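Local coordinates for nitroreductase family protein (Clostridium novyi, PDB 3G14), which probably acts as an oxidoreductase of the nitroreductase family, whose members typically use FMN as their cofactor, at residues N62-E65 and A70-E73; M35-W40 and T44-I49. All coordinates share one frame; numbering follows the deposited sequence.

The two contacts illustrate how one chain packs segments a few residues apart, mainly through apolar contacts and, in contact 2, with waters helping. They come in series: the loop of contact 2 delivers the chain into strand 46-51, which leads on to helix 54-63 and the helix-to-helix turn of contact 1. In space they lie on opposite sides of the chain's centre, with about 25 Å between their centres and about 13 Å between their nearest atoms, so neither touches the other. Both have residues that reach the second subunit; contact 2 is buried, contact 1 partly so. The side chain of M35 is about 4 Å from a bound glycerol, probably derived from the crystallisation liquor.

Contact 1 of 2, residues N62-E65 and A70-E73; sequences NAIE and AASE
I64 and S72 bring the two backbones closest, with 6.2 Å between I64 CA and S72 CA, where the chain has just left helix 54-63 and is already turning through helix 70-77. I64 is the first residue to abandon helical geometry, and its extended psi of 133° swings the chain out of the helix while its side chain points across to the next one. The isoleucine meets the second helix with three of its carbons. Its branch point CB lies 3.6 Å from S72 OG, a contact of carbon against hydroxyl oxygen. The CG2 methyl, set anti to the backbone N by a chi1 of -66°, meets the methyl of A71, with I64 CG2 and A71 CB 4.0 Å apart. On the other arm, CG1 carries the terminal methyl toward the helix backbone, where I64 CD1 comes 4.0 Å from S72 CA and 4.1 Å from A71 O. The isoleucine thus lies against A71 and S72, successive residues. S72 contributes more than a surface to lean on: its hydroxyl donates a hydrogen bond to the carbonyl of A61, in the last turn of helix 54-63. A71 is buried, its methyl also packed by K15, N66 and I125, while the backbone beside I64 is tied to the loop before helix 130-137 through A63 with N129 and E65 with A127. E65 itself packs on S95 of the second subunit. A short loop joins these helices, with I64 at its start. No hydrogen bond joins the two segments, so their direct attraction is van der Waals in kind; the polar tie runs from S72 to A61, one turn back from I64, and the serine oxygen is satisfied there even though hydrocarbon covers it on the isoleucine side.

Contact 2 of 2, residues M35-W40 and T44-I49; sequences MRAPSW and TPYKFI
M35, Y46 and F48 form a buried apolar contact at the point where the chain, having finished helix 24-35, loops round to enter strand 46-51. M35, present as selenomethionine, starts out pointing away from the strand, but bends at chi2 (-65°) and again at chi3 (89°) bring its terminal methyl back. That methyl approaches both aromatic rings at their edges: M35 CE is 3.9 Å from F48 CE2, lying in the plane of the phenyl ring, and, more loosely, 4.5 Å from Y46 CE1. M35 and F48 run alongside each other, heading opposite ways. A face of the tyrosine ring is covered from within its own segment, by the methyl T44 CG2 at 3.5 Å above the plane and offset toward the rim.

Strand 46-51 is an inner strand of the mixed sheet in this α+β fold. F48 packs on I82 and A84 of the adjacent strand 80-86, whereas Y46 rests on T104 and A107 of helix 99-117. As in relatives of this family, FMN would probably sit at the subunit interface, which this loop borders; R36 O accepts a hydrogen bond from R11 of the second subunit.

At its far end Y46 turns polar. Y46 OH comes 4.2 Å from A37 CB, and the hydroxyl is held between two waters that bridge to loop carbonyls. Toward one water it serves as acceptor: that water donates to Y46 OH at 2.7 Å and, weakly, to M35 O. Toward the other, whose oxygen is 2.6 Å from Y46 OH, the phenol is the donor, and this water donates a hydrogen bond to P38 O at 2.8 Å.

Contact 1 of 2, residues N62-E65 and A70-E73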
# COMPACT_ATOMS: atom_id res chain seq x y z
N ASN B 62 0.91 15.83 -20.03
CA ASN B 62 0.46 17.20 -19.90
C ASN B 62 -0.32 17.51 -18.62
O ASN B 62 -0.35 18.65 -18.17
CB ASN B 62 -0.33 17.65 -21.11
CG ASN B 62 0.55 17.83 -22.37
OD1 ASN B 62 1.74 18.20 -22.28
ND2 ASN B 62 -0.05 17.59 -23.54
N ALA B 63 -0.99 16.49 -18.05
CA ALA B 63 -1.82 16.64 -16.83
C ALA B 63 -1.02 16.62 -15.52
O ALA B 63 -1.50 17.07 -14.50
CB ALA B 63 -2.90 15.53 -16.81
N ILE B 64 0.16 16.04 -15.54
CA ILE B 64 1.00 15.93 -14.37
C ILE B 64 1.45 17.32 -13.84
O ILE B 64 1.79 18.21 -14.62
CB ILE B 64 2.18 14.94 -14.62
CG1 ILE B 64 1.64 13.53 -14.80
CG2 ILE B 64 3.17 15.00 -13.46
CD1 ILE B 64 2.66 12.50 -15.31
N GLU B 65 1.32 17.51 -12.53
CA GLU B 65 1.56 18.80 -11.88
C GLU B 65 2.75 18.76 -10.90
O GLU B 65 2.57 18.91 -9.71
CB GLU B 65 0.30 19.26 -11.19
CG GLU B 65 -0.81 19.63 -12.16
CD GLU B 65 -2.16 19.88 -11.51
OE1 GLU B 65 -2.42 19.43 -10.36
OE2 GLU B 65 -2.98 20.53 -12.20
N ALA B 70 10.33 15.55 -14.93
CA ALA B 70 10.86 14.18 -14.92
C ALA B 70 9.72 13.12 -14.98
O ALA B 70 9.80 12.15 -15.75
CB ALA B 70 11.77 13.95 -13.70
N ALA B 71 8.66 13.33 -14.20
CA ALA B 71 7.51 12.40 -14.19
C ALA B 71 6.80 12.38 -15.56
O ALA B 71 6.49 11.31 -16.10
CB ALA B 71 6.51 12.77 -13.03
N SER B 72 6.54 13.57 -16.12
CA SER B 72 5.87 13.70 -17.41
C SER B 72 6.70 12.96 -18.44
O SER B 72 6.14 12.18 -19.22
CB SER B 72 5.76 15.18 -17.81
OG SER B 72 4.74 15.82 -17.06
N GLU B 73 8.02 13.14 -18.40
CA GLU B 73 8.91 12.47 -19.39
C GLU B 73 8.94 10.96 -19.21
O GLU B 73 8.99 10.25 -20.22
CB GLU B 73 10.32 13.06 -19.35
CG GLU B 73 10.29 14.50 -19.78
CD GLU B 73 11.55 15.25 -19.52
OE1 GLU B 73 12.56 14.61 -19.15
OE2 GLU B 73 11.52 16.48 -19.75

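Contact 2 of 2, residues M35-W40 and T44-I49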
# COMPACT_ATOMS: atom_id res chain seq x y z
N MSE B 35 -4.40 -8.20 -7.62
CA MSE B 35 -5.66 -8.90 -7.36
C MSE B 35 -5.60 -9.63 -6.02
O MSE B 35 -6.64 -9.83 -5.38
CB MSE B 35 -5.98 -9.88 -8.48
CG MSE B 35 -6.26 -9.24 -9.82
SE MSE B 35 -7.83 -8.14 -9.86
CE MSE B 35 -7.04 -6.46 -9.34
N ARG B 36 -4.40 -10.01 -5.60
CA ARG B 36 -4.23 -10.77 -4.34
C ARG B 36 -4.02 -9.87 -3.12
O ARG B 36 -3.74 -10.36 -2.01
CB ARG B 36 -3.06 -11.73 -4.49
CG ARG B 36 -3.34 -12.87 -5.44
CD ARG B 36 -2.06 -13.63 -5.65
NE ARG B 36 -2.16 -14.61 -6.73
CZ ARG B 36 -2.64 -15.85 -6.62
NH1 ARG B 36 -3.09 -16.32 -5.47
NH2 ARG B 36 -2.64 -16.63 -7.68
N ALA B 37 -4.16 -8.56 -3.30
CA ALA B 37 -3.93 -7.61 -2.22
C ALA B 37 -5.10 -7.74 -1.23
O ALA B 37 -6.23 -8.05 -1.65
CB ALA B 37 -3.83 -6.20 -2.76
N PRO B 38 -4.85 -7.46 0.07
CA PRO B 38 -5.95 -7.36 1.05
C PRO B 38 -6.74 -6.08 0.82
O PRO B 38 -6.18 -5.07 0.38
CB PRO B 38 -5.23 -7.26 2.41
CG PRO B 38 -3.92 -6.64 2.12
CD PRO B 38 -3.55 -7.10 0.68
N SER B 39 -8.02 -6.12 1.14
CA SER B 39 -8.88 -4.93 1.07
C SER B 39 -9.95 -5.03 2.14
O SER B 39 -10.26 -6.11 2.66
CB SER B 39 -9.52 -4.80 -0.32
OG SER B 39 -10.37 -5.90 -0.55
N TRP B 40 -10.50 -3.87 2.48
CA TRP B 40 -11.52 -3.82 3.52
C TRP B 40 -12.74 -4.60 3.07
O TRP B 40 -13.26 -4.39 1.98
CB TRP B 40 -11.88 -2.36 3.83
CG TRP B 40 -12.76 -2.22 5.02
CD1 TRP B 40 -12.40 -2.35 6.34
CD2 TRP B 40 -14.13 -1.92 5.00
NE1 TRP B 40 -13.49 -2.14 7.14
CE2 TRP B 40 -14.57 -1.89 6.34
CE3 TRP B 40 -15.05 -1.70 3.98
CZ2 TRP B 40 -15.88 -1.62 6.69
CZ3 TRP B 40 -16.36 -1.43 4.32
CH2 TRP B 40 -16.77 -1.39 5.66
N THR B 44 -13.37 -4.65 -3.74
CA THR B 44 -12.21 -4.27 -4.59
C THR B 44 -12.63 -3.02 -5.26
O THR B 44 -13.10 -3.06 -6.38
CB THR B 44 -11.86 -5.37 -5.61
OG1 THR B 44 -11.51 -6.57 -4.92
CG2 THR B 44 -10.66 -4.94 -6.49
N PRO B 45 -12.55 -1.88 -4.53
CA PRO B 45 -13.13 -0.63 -5.05
C PRO B 45 -12.33 0.08 -6.17
O PRO B 45 -12.58 1.25 -6.43
CB PRO B 45 -13.19 0.26 -3.80
CG PRO B 45 -12.11 -0.20 -2.93
CD PRO B 45 -11.94 -1.69 -3.19
N TYR B 46 -11.40 -0.61 -6.79
CA TYR B 46 -10.51 -0.01 -7.82
C TYR B 46 -10.43 -0.94 -9.03
O TYR B 46 -10.78 -2.12 -8.96
CB TYR B 46 -9.10 0.23 -7.25
CG TYR B 46 -8.58 -0.95 -6.46
CD1 TYR B 46 -8.05 -2.06 -7.12
CD2 TYR B 46 -8.67 -0.99 -5.07
CE1 TYR B 46 -7.61 -3.16 -6.40
CE2 TYR B 46 -8.27 -2.10 -4.36
CZ TYR B 46 -7.73 -3.18 -5.03
OH TYR B 46 -7.29 -4.28 -4.31
N LYS B 47 -10.04 -0.34 -10.15
CA LYS B 47 -9.62 -1.02 -11.36
C LYS B 47 -8.42 -0.29 -11.93
O LYS B 47 -8.12 0.84 -11.51
CB LYS B 47 -10.78 -1.05 -12.38
CG LYS B 47 -12.06 -1.76 -11.89
CD LYS B 47 -13.18 -1.76 -12.96
CE LYS B 47 -14.30 -2.73 -12.59
NZ LYS B 47 -14.99 -2.42 -11.34
N PHE B 48 -7.73 -0.95 -12.87
CA PHE B 48 -6.50 -0.46 -13.50
C PHE B 48 -6.73 -0.27 -14.98
O PHE B 48 -7.32 -1.15 -15.65
CB PHE B 48 -5.35 -1.47 -13.26
CG PHE B 48 -5.09 -1.66 -11.81
CD1 PHE B 48 -4.40 -0.68 -11.09
CD2 PHE B 48 -5.58 -2.79 -11.14
CE1 PHE B 48 -4.20 -0.79 -9.72
CE2 PHE B 48 -5.36 -2.92 -9.75
CZ PHE B 48 -4.67 -1.92 -9.04
N ILE B 49 -6.28 0.87 -15.49
CA ILE B 49 -6.22 1.08 -16.95
C ILE B 49 -4.76 1.00 -17.36
O ILE B 49 -3.90 1.74 -16.81
CB ILE B 49 -6.79 2.43 -17.37
CG1 ILE B 49 -8.18 2.66 -16.77
CG2 ILE B 49 -6.78 2.59 -18.91
CD1 ILE B 49 -8.71 4.13 -17.00
O HOH W 1 -7.27 -6.73 -5.35
O HOH W 2 -6.58 -3.51 -1.89